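Local coordinates for protein NDP-N-acetyl-D-galactosaminuronic acid dehydrogenase (PDB 3G79) that probably oxidises UDP-N-acetyl-D-mannosamine to the corresponding uronic acid, reducing two NAD(+) to NADH, as a member of the UDP-glucose/GDP-mannose dehydrogenase family, at residues Met26-Ile31 with Ala108-Phe113; Pro121-Leu126 with Thr148-Thr153. All blocks are in the same frame, centred on the assembly; numbering follows the deposited sequence.

Overall arrangement
Both contacts belong to the N-terminal NAD-binding domain and lie at loops that follow strands of its mixed sheet. Along the chain they come in series, contact 2 starting only after both segments of contact 1 are passed. Contact 1 sets the turn between strand 20-24 and helix 30-39 against the loop after strand 104-107; contact 2 sets the start of helix 124-136 against the loop after strand 142-145. Because these three strands are consecutive neighbours in the sheet, the loops after them adjoin, beside the probable glycine-rich turn of a Rossmann-type domain. The contact centres are about 12 Å apart, and the two meet where F113 O probably accepts a hydrogen bond from D122 N and T111 packs on F123.

Contact 1: residues Met26-Ile31 with Ala108-Phe113; sequences MGYVGI and AIQTPF
Y28 and Q110 make the main side-chain meeting here. Q110 OE1 approaches Y28 CD1 obliquely, at 3.0 Å, the amide and ring planes turned 32° apart, and Q110 CG also comes within 3.7 Å of Y28 CE1. Q110 OE1 takes a nearly straight hydrogen bond from Y28 N (3.2 Å, 170° at the hydrogen), with the donor in the carbonyl plane. Q110, extended beyond CG, carries the amide there. The ring of Y28 is brought round to the amide by a chi1 of 65°, which sets CG between its own backbone N and carbonyl carbon.

Deeper in, A108 CB rests on the bare CA of G30 at 3.7 Å, and V29 CG2 lies near A108 O. A water joins the two backbones: it accepts from G30 N at 3.1 Å and donates to A108 O at 2.6 Å. Behind this layer, A108 pairs through its backbone with L24, and I109 O accepts from S147 OG.

G27 and G30 are probably the second and third glycines of a Rossmann-type GxGxxG turn, consistent with an NAD site. Two backbone N-H groups of that turn are thus satisfied from outside it, Y28 N by the Q110 amide and G30 N by the water.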
ATOM      1  N   MET A  26     -27.730  -6.431 -23.743  1.00 27.74           N
ATOM      2  CA  MET A  26     -28.735  -6.836 -22.779  1.00 28.35           C
ATOM      3  C   MET A  26     -28.256  -8.007 -21.875  1.00 31.27           C
ATOM      4  O   MET A  26     -28.823  -9.099 -21.875  1.00 30.88           O
ATOM      5  CB  MET A  26     -30.085  -7.062 -23.459  1.00 25.73           C
ATOM      6  CG  MET A  26     -30.726  -5.768 -24.007  1.00 26.98           C
ATOM      7  SD  MET A  26     -30.953  -4.375 -22.832  1.00 22.61           S
ATOM      8  CE  MET A  26     -32.642  -4.421 -22.665  1.00 26.60           C
ATOM      9  N   GLY A  27     -27.205  -7.737 -21.088  1.00 34.08           N
ATOM     10  CA  GLY A  27     -26.573  -8.746 -20.224  1.00 36.34           C
ATOM     11  C   GLY A  27     -26.672  -8.445 -18.735  1.00 38.51           C
ATOM     12  O   GLY A  27     -27.494  -7.621 -18.307  1.00 38.29           O
ATOM     13  N   TYR A  28     -25.832  -9.095 -17.926  1.00 40.70           N
ATOM     14  CA  TYR A  28     -25.969  -8.902 -16.489  1.00 42.76           C
ATOM     15  C   TYR A  28     -25.863  -7.426 -16.065  1.00 42.53           C
ATOM     16  O   TYR A  28     -26.611  -7.017 -15.184  1.00 44.24           O
ATOM     17  CB  TYR A  28     -25.175  -9.915 -15.616  1.00 45.30           C
ATOM     18  CG  TYR A  28     -23.657  -9.891 -15.686  1.00 61.27           C
ATOM     19  CD1 TYR A  28     -22.953 -10.718 -16.577  1.00 47.15           C
ATOM     20  CD2 TYR A  28     -22.916  -9.089 -14.823  1.00 47.03           C
ATOM     21  CE1 TYR A  28     -21.538 -10.699 -16.644  1.00 61.33           C
ATOM     22  CE2 TYR A  28     -21.498  -9.065 -14.870  1.00 61.54           C
ATOM     23  CZ  TYR A  28     -20.827  -9.868 -15.790  1.00 47.36           C
ATOM     24  OH  TYR A  28     -19.450  -9.836 -15.826  1.00 61.53           O
ATOM     25  N   VAL A  29     -25.030  -6.626 -16.747  1.00 40.26           N
ATOM     26  CA  VAL A  29     -24.830  -5.187 -16.459  1.00 37.20           C
ATOM     27  C   VAL A  29     -25.656  -4.198 -17.293  1.00 35.36           C
ATOM     28  O   VAL A  29     -26.053  -3.136 -16.807  1.00 34.90           O
ATOM     29  CB  VAL A  29     -23.335  -4.762 -16.596  1.00 36.83           C
ATOM     30  CG1 VAL A  29     -22.528  -5.239 -15.415  1.00 44.32           C
ATOM     31  CG2 VAL A  29     -22.730  -5.275 -17.873  1.00 43.82           C
ATOM     32  N   GLY A  30     -25.909  -4.524 -18.557  1.00 33.53           N
ATOM     33  CA  GLY A  30     -26.584  -3.579 -19.420  1.00 31.34           C
ATOM     34  C   GLY A  30     -28.068  -3.502 -19.106  1.00 30.76           C
ATOM     35  O   GLY A  30     -28.705  -2.458 -19.334  1.00 30.44           O
ATOM     36  N   ILE A  31     -28.646  -4.588 -18.595  1.00 29.84           N
ATOM     37  CA  ILE A  31     -30.076  -4.533 -18.244  1.00 29.19           C
ATOM     38  C   ILE A  31     -30.329  -3.592 -17.024  1.00 29.76           C
ATOM     39  O   ILE A  31     -31.181  -2.701 -17.102  1.00 29.11           O
ATOM     40  CB  ILE A  31     -30.699  -5.914 -18.039  1.00 27.69           C
ATOM     41  CG1 ILE A  31     -30.359  -6.820 -19.234  1.00 40.32           C
ATOM     42  CG2 ILE A  31     -32.209  -5.759 -17.783  1.00 39.75           C
ATOM     43  CD1 ILE A  31     -31.298  -8.028 -19.512  1.00 27.13           C
ATOM     44  N   ALA A 108     -22.469  -1.584 -23.142  1.00 27.98           N
ATOM     45  CA  ALA A 108     -22.369  -2.331 -21.906  1.00 28.89           C
ATOM     46  C   ALA A 108     -22.325  -3.801 -22.253  1.00 29.81           C
ATOM     47  O   ALA A 108     -23.092  -4.598 -21.757  1.00 29.65           O
ATOM     48  CB  ALA A 108     -23.604  -2.000 -21.002  1.00 28.42           C
ATOM     49  N   ILE A 109     -21.410  -4.166 -23.125  1.00 32.58           N
ATOM     50  CA  ILE A 109     -21.464  -5.477 -23.710  1.00 34.81           C
ATOM     51  C   ILE A 109     -20.479  -6.347 -22.959  1.00 38.48           C
ATOM     52  O   ILE A 109     -19.313  -5.942 -22.790  1.00 38.51           O
ATOM     53  CB  ILE A 109     -21.179  -5.380 -25.209  1.00 34.27           C
ATOM     54  CG1 ILE A 109     -22.435  -4.907 -25.945  1.00 41.12           C
ATOM     55  CG2 ILE A 109     -20.659  -6.721 -25.761  1.00 41.35           C
ATOM     56  CD1 ILE A 109     -22.225  -4.487 -27.379  1.00 33.58           C
ATOM     57  N   GLN A 110     -20.943  -7.506 -22.469  1.00 41.85           N
ATOM     58  CA  GLN A 110     -20.061  -8.450 -21.789  1.00 46.37           C
ATOM     59  C   GLN A 110     -18.770  -8.574 -22.596  1.00 48.70           C
ATOM     60  O   GLN A 110     -18.789  -8.720 -23.819  1.00 48.26           O
ATOM     61  CB  GLN A 110     -20.740  -9.819 -21.547  1.00 48.87           C
ATOM     62  CG  GLN A 110     -21.611  -9.891 -20.227  1.00 81.21           C
ATOM     63  CD  GLN A 110     -22.696 -11.029 -20.196  1.00 52.80           C
ATOM     64  OE1 GLN A 110     -23.703 -10.937 -19.461  1.00 81.22           O
ATOM     65  NE2 GLN A 110     -22.486 -12.087 -21.000  1.00 81.37           N
ATOM     66  N   THR A 111     -17.644  -8.438 -21.916  1.00 51.74           N
ATOM     67  CA  THR A 111     -16.355  -8.560 -22.567  1.00 54.20           C
ATOM     68  C   THR A 111     -15.702  -9.823 -22.033  1.00 56.97           C
ATOM     69  O   THR A 111     -14.580  -9.777 -21.515  1.00 56.23           O
ATOM     70  CB  THR A 111     -15.485  -7.339 -22.309  1.00 54.50           C
ATOM     71  OG1 THR A 111     -14.303  -7.448 -23.096  1.00 78.07           O
ATOM     72  CG2 THR A 111     -15.094  -7.205 -20.825  1.00 77.23           C
ATOM     73  N   PRO A 112     -16.393 -10.976 -22.193  1.00 60.50           N
ATOM     74  CA  PRO A 112     -16.065 -12.041 -21.277  1.00 63.08           C
ATOM     75  C   PRO A 112     -14.630 -12.520 -21.473  1.00 66.71           C
ATOM     76  O   PRO A 112     -13.802 -12.426 -20.555  1.00 67.22           O
ATOM     77  CB  PRO A 112     -17.065 -13.150 -21.653  1.00 62.53           C
ATOM     78  CG  PRO A 112     -17.346 -12.953 -23.122  1.00 54.97           C
ATOM     79  CD  PRO A 112     -17.153 -11.466 -23.373  1.00 61.52           C
ATOM     80  N   PHE A 113     -14.332 -12.977 -22.681  1.00 69.12           N
ATOM     81  CA  PHE A 113     -13.342 -14.019 -22.848  1.00 71.80           C
ATOM     82  C   PHE A 113     -11.861 -13.592 -22.630  1.00 72.98           C
ATOM     83  O   PHE A 113     -11.601 -12.462 -22.206  1.00 72.69           O
ATOM     84  CB  PHE A 113     -13.613 -14.769 -24.177  1.00 72.70           C
ATOM     85  CG  PHE A 113     -14.626 -15.915 -24.067  1.00 73.85           C
ATOM     86  CD1 PHE A 113     -15.069 -16.386 -22.816  1.00 73.00           C
ATOM     87  CD2 PHE A 113     -15.099 -16.547 -25.226  1.00 73.03           C
ATOM     88  CE1 PHE A 113     -15.982 -17.443 -22.724  1.00 73.75           C
ATOM     89  CE2 PHE A 113     -16.016 -17.611 -25.149  1.00 73.94           C
ATOM     90  CZ  PHE A 113     -16.460 -18.058 -23.895  1.00 73.33           C
TER
HETATM   91  O   HOH W   1     -24.404  -6.424 -20.521  1.00 38.90           O

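Contact 2: residues Pro121-Leu126 with Thr148-Thr153; sequences PDFSAL and TITPGT
This is a small, mainly apolar contact in the NAD-binding domain, between the N-terminal end of helix 124-136 and the loop that leads from strand 142-145 to helix 154-166; no hydrogen bond crosses it. F123, at the N-cap position, does most of the reaching. Its ring comes at the loop rim-first: CE1 is 3.6 Å from T148 O, and CZ is 4.3 Å from T150 CG2, both partners near the ring plane. One face of the ring is overlain by P121 CB, 3.7 Å above the plane and offset toward the rim. Three residues on, in the first turn of the helix, L126 CD2 touches I149 CG2 at 3.8 Å, the two side chains crossing at about a right angle. With CG anti to the backbone N (chi1 164°), L126 directs CD2 to the CG2 branch of I149.

Each side has its own bracing. D122 OD1 accepts from S124 N at 3.1 Å, an Asx turn, with the donor well above the carboxylate plane. On the other segment, T150 to T153 form a type II turn in which T150 O takes two bonds, from T153 N and from T153 OG1, the latter at 2.7 Å on a lone pair.

The loop after strand 142-145 thus meets both helix 124-136 and helix 228-258, where E232 OE1 accepts from G152 N, while H300 of helix 293-305 lies beside T150 and P151.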
ATOM      1  N   PRO A 121      -9.030  -9.700 -23.240  1.00 58.59           N
ATOM      2  CA  PRO A 121     -10.411 -10.172 -23.351  1.00 57.01           C
ATOM      3  C   PRO A 121     -10.828 -10.426 -24.806  1.00 55.11           C
ATOM      4  O   PRO A 121     -10.144  -9.958 -25.725  1.00 55.48           O
ATOM      5  CB  PRO A 121     -11.210  -9.011 -22.773  1.00 57.26           C
ATOM      6  CG  PRO A 121     -10.272  -8.367 -21.823  1.00 79.07           C
ATOM      7  CD  PRO A 121      -8.954  -8.414 -22.522  1.00 58.10           C
ATOM      8  N   ASP A 122     -11.907 -11.190 -25.012  1.00 52.88           N
ATOM      9  CA  ASP A 122     -12.503 -11.316 -26.351  1.00 50.84           C
ATOM     10  C   ASP A 122     -13.504 -10.192 -26.528  1.00 48.17           C
ATOM     11  O   ASP A 122     -14.617 -10.253 -26.023  1.00 47.31           O
ATOM     12  CB  ASP A 122     -13.177 -12.680 -26.591  1.00 51.19           C
ATOM     13  CG  ASP A 122     -13.905 -12.760 -27.940  1.00 68.90           C
ATOM     14  OD1 ASP A 122     -13.534 -11.998 -28.875  1.00 51.57           O
ATOM     15  OD2 ASP A 122     -14.846 -13.584 -28.065  1.00 51.20           O
ATOM     16  N   PHE A 123     -13.067  -9.177 -27.259  1.00 47.02           N
ATOM     17  CA  PHE A 123     -13.838  -7.991 -27.543  1.00 46.25           C
ATOM     18  C   PHE A 123     -14.803  -8.085 -28.752  1.00 44.87           C
ATOM     19  O   PHE A 123     -15.416  -7.069 -29.123  1.00 46.16           O
ATOM     20  CB  PHE A 123     -12.866  -6.829 -27.776  1.00 46.68           C
ATOM     21  CG  PHE A 123     -12.124  -6.380 -26.540  1.00 51.16           C
ATOM     22  CD1 PHE A 123     -12.804  -6.120 -25.353  1.00 47.30           C
ATOM     23  CD2 PHE A 123     -10.740  -6.160 -26.588  1.00 47.54           C
ATOM     24  CE1 PHE A 123     -12.122  -5.664 -24.204  1.00 51.28           C
ATOM     25  CE2 PHE A 123     -10.036  -5.715 -25.463  1.00 51.57           C
ATOM     26  CZ  PHE A 123     -10.733  -5.462 -24.260  1.00 47.99           C
ATOM     27  N   SER A 124     -14.968  -9.267 -29.350  1.00 41.57           N
ATOM     28  CA  SER A 124     -15.626  -9.342 -30.655  1.00 39.19           C
ATOM     29  C   SER A 124     -17.070  -8.816 -30.637  1.00 36.67           C
ATOM     30  O   SER A 124     -17.435  -7.964 -31.461  1.00 37.72           O
ATOM     31  CB  SER A 124     -15.441 -10.724 -31.362  1.00 39.24           C
ATOM     32  OG  SER A 124     -16.299 -11.757 -30.884  1.00 29.68           O
ATOM     33  N   ALA A 125     -17.874  -9.290 -29.702  1.00 33.59           N
ATOM     34  CA  ALA A 125     -19.207  -8.745 -29.512  1.00 32.61           C
ATOM     35  C   ALA A 125     -19.194  -7.230 -29.195  1.00 32.55           C
ATOM     36  O   ALA A 125     -20.138  -6.493 -29.600  1.00 33.22           O
ATOM     37  CB  ALA A 125     -19.954  -9.506 -28.413  1.00 32.04           C
ATOM     38  N   LEU A 126     -18.150  -6.771 -28.491  1.00 30.75           N
ATOM     39  CA  LEU A 126     -18.049  -5.353 -28.093  1.00 29.88           C
ATOM     40  C   LEU A 126     -17.805  -4.562 -29.332  1.00 30.60           C
ATOM     41  O   LEU A 126     -18.464  -3.551 -29.578  1.00 30.39           O
ATOM     42  CB  LEU A 126     -16.878  -5.087 -27.122  1.00 28.20           C
ATOM     43  CG  LEU A 126     -16.486  -3.613 -26.966  1.00 40.39           C
ATOM     44  CD1 LEU A 126     -17.686  -2.834 -26.369  1.00 26.67           C
ATOM     45  CD2 LEU A 126     -15.182  -3.397 -26.184  1.00 25.40           C
ATOM     46  N   THR A 148     -15.506  -3.156 -19.662  1.00 33.65           N
ATOM     47  CA  THR A 148     -14.126  -3.101 -19.174  1.00 33.78           C
ATOM     48  C   THR A 148     -13.149  -3.168 -20.358  1.00 32.86           C
ATOM     49  O   THR A 148     -13.158  -4.127 -21.106  1.00 32.24           O
ATOM     50  CB  THR A 148     -13.897  -4.269 -18.172  1.00 34.86           C
ATOM     51  OG1 THR A 148     -14.723  -4.082 -17.009  1.00 42.74           O
ATOM     52  CG2 THR A 148     -12.418  -4.391 -17.780  1.00 42.67           C
ATOM     53  N   ILE A 149     -12.350  -2.127 -20.555  1.00 33.21           N
ATOM     54  CA  ILE A 149     -11.421  -2.080 -21.694  1.00 33.06           C
ATOM     55  C   ILE A 149     -10.002  -1.861 -21.213  1.00 33.77           C
ATOM     56  O   ILE A 149      -9.797  -1.643 -20.021  1.00 35.70           O
ATOM     57  CB  ILE A 149     -11.822  -1.045 -22.754  1.00 33.04           C
ATOM     58  CG1 ILE A 149     -12.079   0.326 -22.102  1.00 34.16           C
ATOM     59  CG2 ILE A 149     -13.047  -1.570 -23.562  1.00 33.64           C
ATOM     60  CD1 ILE A 149     -12.540   1.473 -23.081  1.00 32.87           C
ATOM     61  N   THR A 150      -9.026  -1.942 -22.116  1.00 32.55           N
ATOM     62  CA  THR A 150      -7.614  -1.782 -21.743  1.00 31.35           C
ATOM     63  C   THR A 150      -7.140  -0.406 -22.068  1.00 30.17           C
ATOM     64  O   THR A 150      -7.580   0.177 -23.057  1.00 30.90           O
ATOM     65  CB  THR A 150      -6.690  -2.742 -22.514  1.00 30.80           C
ATOM     66  OG1 THR A 150      -6.743  -2.425 -23.912  1.00 34.52           O
ATOM     67  CG2 THR A 150      -7.123  -4.139 -22.315  1.00 34.45           C
ATOM     68  N   PRO A 151      -6.180   0.108 -21.291  1.00 29.05           N
ATOM     69  CA  PRO A 151      -5.773   1.447 -21.629  1.00 29.63           C
ATOM     70  C   PRO A 151      -5.533   1.623 -23.119  1.00 30.12           C
ATOM     71  O   PRO A 151      -4.784   0.843 -23.699  1.00 30.97           O
ATOM     72  CB  PRO A 151      -4.465   1.611 -20.846  1.00 29.39           C
ATOM     73  CG  PRO A 151      -4.749   0.838 -19.583  1.00 33.81           C
ATOM     74  CD  PRO A 151      -5.542  -0.364 -20.047  1.00 28.25           C
ATOM     75  N   GLY A 152      -6.137   2.661 -23.704  1.00 29.54           N
ATOM     76  CA  GLY A 152      -5.837   3.083 -25.066  1.00 29.76           C
ATOM     77  C   GLY A 152      -6.948   2.702 -26.033  1.00 31.21           C
ATOM     78  O   GLY A 152      -6.947   3.115 -27.176  1.00 30.64           O
ATOM     79  N   THR A 153      -7.902   1.913 -25.559  1.00 33.20           N
ATOM     80  CA  THR A 153      -9.039   1.491 -26.369  1.00 35.12           C
ATOM     81  C   THR A 153      -9.961   2.666 -26.815  1.00 36.76           C
ATOM     82  O   THR A 153     -10.239   2.832 -28.022  1.00 38.03           O
ATOM     83  CB  THR A 153      -9.814   0.390 -25.617  1.00 35.72           C
ATOM     84  OG1 THR A 153      -8.902  -0.665 -25.243  1.00 26.10           O
ATOM     85  CG2 THR A 153     -10.986  -0.144 -26.465  1.00 26.35           C
TER